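Local structure of condensin complex subunit 3 (Schizosaccharomyces pombe, 5OQR) at residues E508-V513 with P526-C531; H530-E533 with L539-T542; A543-T548 with Q583-E588. The protein serves as a regulatory subunit of condensin, the complex required to convert interphase chromatin into mitotic-like condensed chromosomes. All blocks are in the same frame, centred on the assembly; numbering follows the deposited sequence.

Interaction 1: E508-V513 with P526-C531; sequences ECLSLV and PLYLHC
Tyr-528 reaches from helix 518-534 to the flank of helix 500-514 and sets its phenol oxygen between Leu-510 and Ser-511. The two short segments run roughly antiparallel, with 143° between their directions. Their axes stay 12.3 Å apart, so long side chains, not backbone, bridge the gap. With CG anti to the carbonyl carbon (chi1 -71°), the Tyr-528 ring projects hydroxyl first toward helix 500-514. There its OH lies 2.8 Å from Ser-511 OG and 3.3 Å from Leu-510 CG. Ser-511 meets the ring obliquely as well, with OG 3.4 Å from Tyr-528 CE2.

This buried end is the dense part of the contact. Both hydroxyls are hydrogen-bonded to the carbonyl oxygen of Leu-507, one turn before Ser-511, and Ser-511 OG is also hydrogen-bonded to Thr-546 OG1 on helix 537-554. An apolar side chain of another protein chain packs on Ser-511, so this corner adjoins a subunit interface.

Toward the partly exposed side the contact thins. Leu-510 swings its branches toward the other helix, CG anti to the backbone N (chi1 175°), and meets Leu-527 through a single methyl pair, CD2 of Leu-510 to CD2 of Leu-527 at 3.9 Å. The leucines pass each other at a slant. Leu-510 is buried and also touches Ile-491 of helix 480-495 and Asn-524, whereas Leu-527 is partly exposed.

Joining a segment of HEAT repeat 7 to one of HEAT repeat 8, the contact thus combines a buried hydroxyl cluster, flanked by Leu-510, with a lighter leucine-leucine touch. In this buried setting both hydroxyls find a partner in the carbonyl oxygen of Leu-507, which probably helps to hold the end of the tyrosine ring in place.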
loop_
_atom_site.group_PDB
_atom_site.type_symbol
_atom_site.label_atom_id
_atom_site.label_comp_id
_atom_site.label_asym_id
_atom_site.label_seq_id
_atom_site.Cartn_x
_atom_site.Cartn_y
_atom_site.Cartn_z
ATOM N N GLU A 508 10.735 -30.562 -7.055
ATOM C CA GLU A 508 9.602 -30.005 -6.324
ATOM C C GLU A 508 8.778 -31.109 -5.674
ATOM O O GLU A 508 8.287 -30.948 -4.552
ATOM C CB GLU A 508 8.732 -29.167 -7.257
ATOM C CG GLU A 508 9.473 -28.038 -7.951
ATOM C CD GLU A 508 8.596 -27.286 -8.932
ATOM O OE1 GLU A 508 7.745 -26.491 -8.483
ATOM O OE2 GLU A 508 8.750 -27.501 -10.153
ATOM N N CYS A 509 8.617 -32.241 -6.364
ATOM C CA CYS A 509 7.905 -33.370 -5.778
ATOM C C CYS A 509 8.690 -33.971 -4.621
ATOM O O CYS A 509 8.116 -34.309 -3.581
ATOM C CB CYS A 509 7.634 -34.437 -6.841
ATOM S SG CYS A 509 6.406 -33.993 -8.074
ATOM N N LEU A 510 10.004 -34.121 -4.790
ATOM C CA LEU A 510 10.833 -34.651 -3.715
ATOM C C LEU A 510 10.768 -33.761 -2.481
ATOM O O LEU A 510 10.732 -34.256 -1.350
ATOM C CB LEU A 510 12.272 -34.798 -4.200
ATOM C CG LEU A 510 13.315 -35.220 -3.167
ATOM C CD1 LEU A 510 12.886 -36.462 -2.414
ATOM C CD2 LEU A 510 14.645 -35.453 -3.847
ATOM N N SER A 511 10.737 -32.443 -2.679
ATOM C CA SER A 511 10.683 -31.522 -1.550
ATOM C C SER A 511 9.441 -31.765 -0.706
ATOM O O SER A 511 9.515 -31.826 0.525
ATOM C CB SER A 511 10.716 -30.078 -2.052
ATOM O OG SER A 511 11.895 -29.821 -2.791
ATOM N N LEU A 512 8.283 -31.909 -1.356
ATOM C CA LEU A 512 7.033 -32.071 -0.621
ATOM C C LEU A 512 6.997 -33.379 0.154
ATOM O O LEU A 512 6.296 -33.476 1.165
ATOM C CB LEU A 512 5.848 -31.996 -1.582
ATOM C CG LEU A 512 5.584 -30.623 -2.200
ATOM C CD1 LEU A 512 4.601 -30.738 -3.345
ATOM C CD2 LEU A 512 5.065 -29.658 -1.151
ATOM N N VAL A 513 7.732 -34.394 -0.301
ATOM C CA VAL A 513 7.804 -35.638 0.455
ATOM C C VAL A 513 8.706 -35.461 1.665
ATOM O O VAL A 513 8.475 -36.070 2.716
ATOM C CB VAL A 513 8.290 -36.786 -0.448
ATOM C CG1 VAL A 513 8.392 -38.084 0.336
ATOM C CG2 VAL A 513 7.352 -36.963 -1.621
ATOM N N PRO A 526 21.923 -32.423 1.807
ATOM C CA PRO A 526 23.088 -32.266 0.919
ATOM C C PRO A 526 22.716 -32.044 -0.534
ATOM O O PRO A 526 23.377 -31.260 -1.227
ATOM C CB PRO A 526 23.849 -33.584 1.117
ATOM C CG PRO A 526 23.463 -34.041 2.473
ATOM C CD PRO A 526 22.044 -33.607 2.674
ATOM N N LEU A 527 21.672 -32.717 -1.018
ATOM C CA LEU A 527 21.264 -32.555 -2.408
ATOM C C LEU A 527 20.831 -31.122 -2.685
ATOM O O LEU A 527 21.272 -30.504 -3.660
ATOM C CB LEU A 527 20.133 -33.531 -2.732
ATOM C CG LEU A 527 19.540 -33.441 -4.140
ATOM C CD1 LEU A 527 20.585 -33.782 -5.186
ATOM C CD2 LEU A 527 18.348 -34.357 -4.256
ATOM N N TYR A 528 19.964 -30.575 -1.833
ATOM C CA TYR A 528 19.461 -29.227 -2.056
ATOM C C TYR A 528 20.522 -28.161 -1.824
ATOM O O TYR A 528 20.383 -27.049 -2.342
ATOM C CB TYR A 528 18.246 -28.983 -1.167
ATOM C CG TYR A 528 17.046 -29.768 -1.632
ATOM C CD1 TYR A 528 16.665 -30.936 -0.992
ATOM C CD2 TYR A 528 16.317 -29.355 -2.736
ATOM C CE1 TYR A 528 15.575 -31.660 -1.427
ATOM C CE2 TYR A 528 15.229 -30.070 -3.180
ATOM C CZ TYR A 528 14.862 -31.221 -2.525
ATOM O OH TYR A 528 13.774 -31.930 -2.969
ATOM N N LEU A 529 21.575 -28.468 -1.064
ATOM C CA LEU A 529 22.723 -27.570 -1.011
ATOM C C LEU A 529 23.514 -27.632 -2.309
ATOM O O LEU A 529 23.962 -26.602 -2.822
ATOM C CB LEU A 529 23.613 -27.921 0.177
ATOM C CG LEU A 529 22.965 -27.776 1.552
ATOM C CD1 LEU A 529 23.837 -28.413 2.613
ATOM C CD2 LEU A 529 22.711 -26.313 1.878
ATOM N N HIS A 530 23.692 -28.837 -2.856
ATOM C CA HIS A 530 24.322 -28.975 -4.164
ATOM C C HIS A 530 23.495 -28.305 -5.252
ATOM O O HIS A 530 24.048 -27.830 -6.250
ATOM C CB HIS A 530 24.529 -30.454 -4.486
ATOM C CG HIS A 530 25.228 -30.699 -5.787
ATOM N ND1 HIS A 530 24.568 -31.130 -6.917
ATOM C CD2 HIS A 530 26.529 -30.570 -6.137
ATOM C CE1 HIS A 530 25.433 -31.258 -7.907
ATOM N NE2 HIS A 530 26.630 -30.925 -7.461
ATOM N N CYS A 531 22.174 -28.249 -5.079
ATOM C CA CYS A 531 21.332 -27.566 -6.055
ATOM C C CYS A 531 21.601 -26.068 -6.065
ATOM O O CYS A 531 21.547 -25.430 -7.121
ATOM C CB CYS A 531 19.856 -27.840 -5.763
ATOM S SG CYS A 531 19.285 -29.484 -6.246
#

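Interaction 2: H530-E533 with L539-T542; sequences HCYE and LKCT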
loop_
_atom_site.group_PDB
_atom_site.type_symbol
_atom_site.label_atom_id
_atom_site.label_comp_id
_atom_site.label_asym_id
_atom_site.label_seq_id
_atom_site.Cartn_x
_atom_site.Cartn_y
_atom_site.Cartn_z
ATOM N N HIS A 530 23.692 -28.837 -2.856
ATOM C CA HIS A 530 24.322 -28.975 -4.164
ATOM C C HIS A 530 23.495 -28.305 -5.252
ATOM O O HIS A 530 24.048 -27.830 -6.250
ATOM C CB HIS A 530 24.529 -30.454 -4.486
ATOM C CG HIS A 530 25.228 -30.699 -5.787
ATOM N ND1 HIS A 530 24.568 -31.130 -6.917
ATOM C CD2 HIS A 530 26.529 -30.570 -6.137
ATOM C CE1 HIS A 530 25.433 -31.258 -7.907
ATOM N NE2 HIS A 530 26.630 -30.925 -7.461
ATOM N N CYS A 531 22.174 -28.249 -5.079
ATOM C CA CYS A 531 21.332 -27.566 -6.055
ATOM C C CYS A 531 21.601 -26.068 -6.065
ATOM O O CYS A 531 21.547 -25.430 -7.121
ATOM C CB CYS A 531 19.856 -27.840 -5.763
ATOM S SG CYS A 531 19.285 -29.484 -6.246
ATOM N N TYR A 532 21.894 -25.484 -4.903
ATOM C CA TYR A 532 22.042 -24.036 -4.836
ATOM C C TYR A 532 23.352 -23.578 -5.466
ATOM O O TYR A 532 23.373 -22.624 -6.250
ATOM C CB TYR A 532 21.960 -23.556 -3.390
ATOM C CG TYR A 532 21.909 -22.052 -3.297
ATOM C CD1 TYR A 532 23.072 -21.297 -3.333
ATOM C CD2 TYR A 532 20.700 -21.385 -3.198
ATOM C CE1 TYR A 532 23.033 -19.925 -3.265
ATOM C CE2 TYR A 532 20.649 -20.011 -3.128
ATOM C CZ TYR A 532 21.821 -19.287 -3.162
ATOM O OH TYR A 532 21.784 -17.916 -3.094
ATOM N N GLU A 533 24.460 -24.237 -5.127
ATOM C CA GLU A 533 25.764 -23.747 -5.563
ATOM C C GLU A 533 25.981 -23.986 -7.053
ATOM O O GLU A 533 26.433 -23.089 -7.773
ATOM C CB GLU A 533 26.881 -24.393 -4.740
ATOM C CG GLU A 533 26.772 -25.899 -4.564
ATOM C CD GLU A 533 27.987 -26.490 -3.872
ATOM O OE1 GLU A 533 29.112 -26.002 -4.120
ATOM O OE2 GLU A 533 27.817 -27.433 -3.068
ATOM N N LEU A 539 16.772 -23.345 -9.785
ATOM C CA LEU A 539 17.129 -24.395 -8.841
ATOM C C LEU A 539 17.528 -23.810 -7.493
ATOM O O LEU A 539 17.243 -24.403 -6.447
ATOM C CB LEU A 539 18.260 -25.245 -9.421
ATOM C CG LEU A 539 18.163 -26.763 -9.244
ATOM C CD1 LEU A 539 16.884 -27.320 -9.846
ATOM C CD2 LEU A 539 19.369 -27.436 -9.876
ATOM N N LYS A 540 18.184 -22.647 -7.499
ATOM C CA LYS A 540 18.488 -21.964 -6.248
ATOM C C LYS A 540 17.214 -21.620 -5.492
ATOM O O LYS A 540 17.143 -21.789 -4.270
ATOM C CB LYS A 540 19.295 -20.697 -6.526
ATOM C CG LYS A 540 20.708 -20.942 -7.010
ATOM C CD LYS A 540 21.357 -19.638 -7.433
ATOM C CE LYS A 540 22.762 -19.851 -7.955
ATOM N NZ LYS A 540 23.741 -20.059 -6.856
ATOM N N CYS A 541 16.195 -21.132 -6.202
ATOM C CA CYS A 541 14.929 -20.816 -5.552
ATOM C C CYS A 541 14.262 -22.067 -4.996
ATOM O O CYS A 541 13.589 -22.003 -3.964
ATOM C CB CYS A 541 13.995 -20.110 -6.532
ATOM S SG CYS A 541 14.587 -18.510 -7.099
ATOM N N THR A 542 14.436 -23.209 -5.659
ATOM C CA THR A 542 13.875 -24.452 -5.141
ATOM C C THR A 542 14.580 -24.869 -3.860
ATOM O O THR A 542 13.946 -25.385 -2.934
ATOM C CB THR A 542 13.972 -25.555 -6.200
ATOM O OG1 THR A 542 13.128 -25.227 -7.307
ATOM C CG2 THR A 542 13.543 -26.907 -5.638
#
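Cys-531 and Leu-539 meet on one flank of the turn between helices 518-534 and 537-554, with Cys-531 CB 4.0 Å from Leu-539 CG. The isobutyl group also lies against the cysteine's carbonyl oxygen, and Leu-507 of helix 500-514 touches both side chains.

At Tyr-532 the ring lies across the lysine chain at about a right angle. Lys-540 CG sits over one face, 4.0 Å from the centroid of the Tyr-532 ring and displaced toward the rim, in a CH-pi contact. The two helices form a tight helical hairpin within HEAT repeat 8, and the lysine bridges them close to their connecting turn. Extended as far as CE, its chain bends at the last torsion (chi4 -78°), which brings the ammonium group back to the tyrosine. NZ of Lys-540 donates to Tyr-532 O at 2.7 Å, tilted 27° from the carbonyl plane, and makes an off-centre cation-pi contact 4.1 Å from the Tyr-532 ring centroid. As this carbonyl belongs to the last turns of helix 518-534, the positive charge there is probably favourable.

Glu-533 starts its side chain away from helix 537-554 and adds a marginal contact, its carbonyl oxygen 4.2 Å from Lys-540 NZ.

Interaction 3: A543-T548 with Q583-E588; sequences AIRTLT and QTLGAE
Leu-585 points its isobutyl group at helix 537-554 and lodges it between Ile-544 and Arg-545, which present two quite different surfaces. Against Ile-544 the leucine runs alongside in the opposite sense, the two side chains sliding past each other. CD2 of Leu-585 lies 3.9 Å from Ile-544 CB, and CG of Leu-585 is equally close, 3.9 Å, to Ile-544 CG2. That methyl group stands anti to the backbone N, and it also approaches the other helix at Gly-586, with Ile-544 CG2 4.4 Å from Gly-586 CA.

Arg-545 is met crosswise. Its chain, extended from CG to NE, passes the leucine at about a right angle, with Arg-545 CG 4.0 Å from Leu-585 CD2. The same methyl lies over one face of the guanidinium, near its rim, so the flat face of the group meets the methyl in van der Waals contact. Aromatic packing from another protein chain reaches Arg-545 and Leu-585, and Glu-588 OE2 is hydrogen-bonded to an aromatic side chain of that chain.

No hydrogen bond joins the two segments. The backbone of Ile-544 is nonetheless held twice from within its own helix: its carbonyl oxygen accepts from Thr-548 N and from Thr-548 OG1, the latter at 2.6 Å from Ile-544 O, and the two donors arrive from opposite faces of the carbonyl plane.

Helix 563-574 packs on both segments, Ile-569 touching Ile-544 and Leu-574 touching Ala-587. The segments run almost parallel, 10° apart with axes separated by 10.0 Å. Two like-directed helices, side by side with an intervening helix packed against both, are consistent with equivalent helices of successive hairpins in a HEAT-type alpha solenoid, here on a side where a partner chain binds.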
loop_
_atom_site.group_PDB
_atom_site.type_symbol
_atom_site.label_atom_id
_atom_site.label_comp_id
_atom_site.label_asym_id
_atom_site.label_seq_id
_atom_site.Cartn_x
_atom_site.Cartn_y
_atom_site.Cartn_z
ATOM N N ALA A 543 15.892 -24.650 -3.789
ATOM C CA ALA A 543 16.642 -24.990 -2.586
ATOM C C ALA A 543 16.208 -24.128 -1.407
ATOM O O ALA A 543 15.975 -24.638 -0.307
ATOM C CB ALA A 543 18.139 -24.837 -2.846
ATOM N N ILE A 544 16.092 -22.814 -1.620
ATOM C CA ILE A 544 15.729 -21.908 -0.531
ATOM C C ILE A 544 14.372 -22.289 0.048
ATOM O O ILE A 544 14.199 -22.364 1.270
ATOM C CB ILE A 544 15.738 -20.446 -1.018
ATOM C CG1 ILE A 544 17.125 -20.041 -1.526
ATOM C CG2 ILE A 544 15.289 -19.500 0.094
ATOM C CD1 ILE A 544 18.209 -20.012 -0.471
ATOM N N ARG A 545 13.383 -22.515 -0.817
ATOM C CA ARG A 545 12.054 -22.871 -0.331
ATOM C C ARG A 545 12.074 -24.209 0.393
ATOM O O ARG A 545 11.443 -24.368 1.443
ATOM C CB ARG A 545 11.057 -22.916 -1.489
ATOM C CG ARG A 545 10.883 -21.609 -2.239
ATOM C CD ARG A 545 9.706 -21.691 -3.202
ATOM N NE ARG A 545 9.783 -20.686 -4.258
ATOM C CZ ARG A 545 10.347 -20.880 -5.444
ATOM N NH1 ARG A 545 10.895 -22.048 -5.749
ATOM N NH2 ARG A 545 10.363 -19.899 -6.334
ATOM N N THR A 546 12.791 -25.187 -0.158
ATOM C CA THR A 546 12.811 -26.519 0.434
ATOM C C THR A 546 13.469 -26.501 1.806
ATOM O O THR A 546 12.887 -26.964 2.792
ATOM C CB THR A 546 13.538 -27.488 -0.496
ATOM O OG1 THR A 546 12.941 -27.439 -1.795
ATOM C CG2 THR A 546 13.465 -28.906 0.041
ATOM N N LEU A 547 14.689 -25.969 1.885
ATOM C CA LEU A 547 15.407 -25.944 3.155
ATOM C C LEU A 547 14.670 -25.101 4.188
ATOM O O LEU A 547 14.620 -25.460 5.370
ATOM C CB LEU A 547 16.826 -25.426 2.932
ATOM C CG LEU A 547 17.722 -26.416 2.181
ATOM C CD1 LEU A 547 18.846 -25.706 1.458
ATOM C CD2 LEU A 547 18.280 -27.443 3.138
ATOM N N THR A 548 14.075 -23.987 3.762
ATOM C CA THR A 548 13.320 -23.160 4.695
ATOM C C THR A 548 12.105 -23.906 5.228
ATOM O O THR A 548 11.800 -23.838 6.424
ATOM C CB THR A 548 12.890 -21.853 4.024
ATOM O OG1 THR A 548 14.047 -21.136 3.583
ATOM C CG2 THR A 548 12.116 -20.974 4.994
ATOM N N GLN A 583 16.791 -12.797 -4.709
ATOM C CA GLN A 583 17.070 -11.949 -3.557
ATOM C C GLN A 583 15.836 -11.808 -2.678
ATOM O O GLN A 583 15.907 -11.968 -1.453
ATOM C CB GLN A 583 17.548 -10.580 -4.028
ATOM C CG GLN A 583 18.231 -9.759 -2.956
ATOM C CD GLN A 583 18.409 -8.316 -3.370
ATOM O OE1 GLN A 583 17.528 -7.727 -3.994
ATOM N NE2 GLN A 583 19.558 -7.743 -3.039
ATOM N N THR A 584 14.692 -11.499 -3.288
ATOM C CA THR A 584 13.455 -11.389 -2.526
ATOM C C THR A 584 13.134 -12.686 -1.801
ATOM O O THR A 584 12.503 -12.665 -0.740
ATOM C CB THR A 584 12.300 -11.012 -3.453
ATOM O OG1 THR A 584 12.631 -9.817 -4.169
ATOM C CG2 THR A 584 11.019 -10.782 -2.658
ATOM N N LEU A 585 13.555 -13.820 -2.357
ATOM C CA LEU A 585 13.236 -15.103 -1.747
ATOM C C LEU A 585 14.093 -15.354 -0.513
ATOM O O LEU A 585 13.580 -15.757 0.535
ATOM C CB LEU A 585 13.418 -16.226 -2.770
ATOM C CG LEU A 585 12.946 -17.607 -2.321
ATOM C CD1 LEU A 585 11.456 -17.604 -2.025
ATOM C CD2 LEU A 585 13.282 -18.634 -3.380
ATOM N N GLY A 586 15.403 -15.131 -0.625
ATOM C CA GLY A 586 16.257 -15.217 0.547
ATOM C C GLY A 586 15.790 -14.300 1.660
ATOM O O GLY A 586 15.710 -14.702 2.823
ATOM N N ALA A 587 15.455 -13.057 1.314
ATOM C CA ALA A 587 14.945 -12.125 2.310
ATOM C C ALA A 587 13.685 -12.663 2.969
ATOM O O ALA A 587 13.531 -12.585 4.192
ATOM C CB ALA A 587 14.672 -10.765 1.668
ATOM N N GLU A 588 12.769 -13.216 2.173
ATOM C CA GLU A 588 11.529 -13.741 2.731
ATOM C C GLU A 588 11.794 -14.953 3.614
ATOM O O GLU A 588 11.223 -15.069 4.702
ATOM C CB GLU A 588 10.560 -14.098 1.606
ATOM C CG GLU A 588 9.137 -14.325 2.074
ATOM C CD GLU A 588 8.183 -14.611 0.933
ATOM O OE1 GLU A 588 8.619 -14.560 -0.237
ATOM O OE2 GLU A 588 6.997 -14.887 1.207
#

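In the fold
From the N terminus, interaction 1 comes first, closing a 12-residue, mostly helical loop across the short turn between helices 500-514 and 518-534 and so joining HEAT repeats 7 and 8. Interaction 2 starts where interaction 1 ends, sharing His-530 and Cys-531, and closes the much shorter turn into helix 537-554. Further along that helix, interaction 3 opens a longer loop that spans helix 563-574 and ends on helix 580-597. No loop nests inside another; the third follows the first two in series. Lateral touches join them: Leu-529 packs on Leu-547, and Tyr-532 on Ile-544. Helix 537-554, which belongs to interactions 2 and 3 and touches interaction 1, links helices 500-514, 518-534 and 580-597.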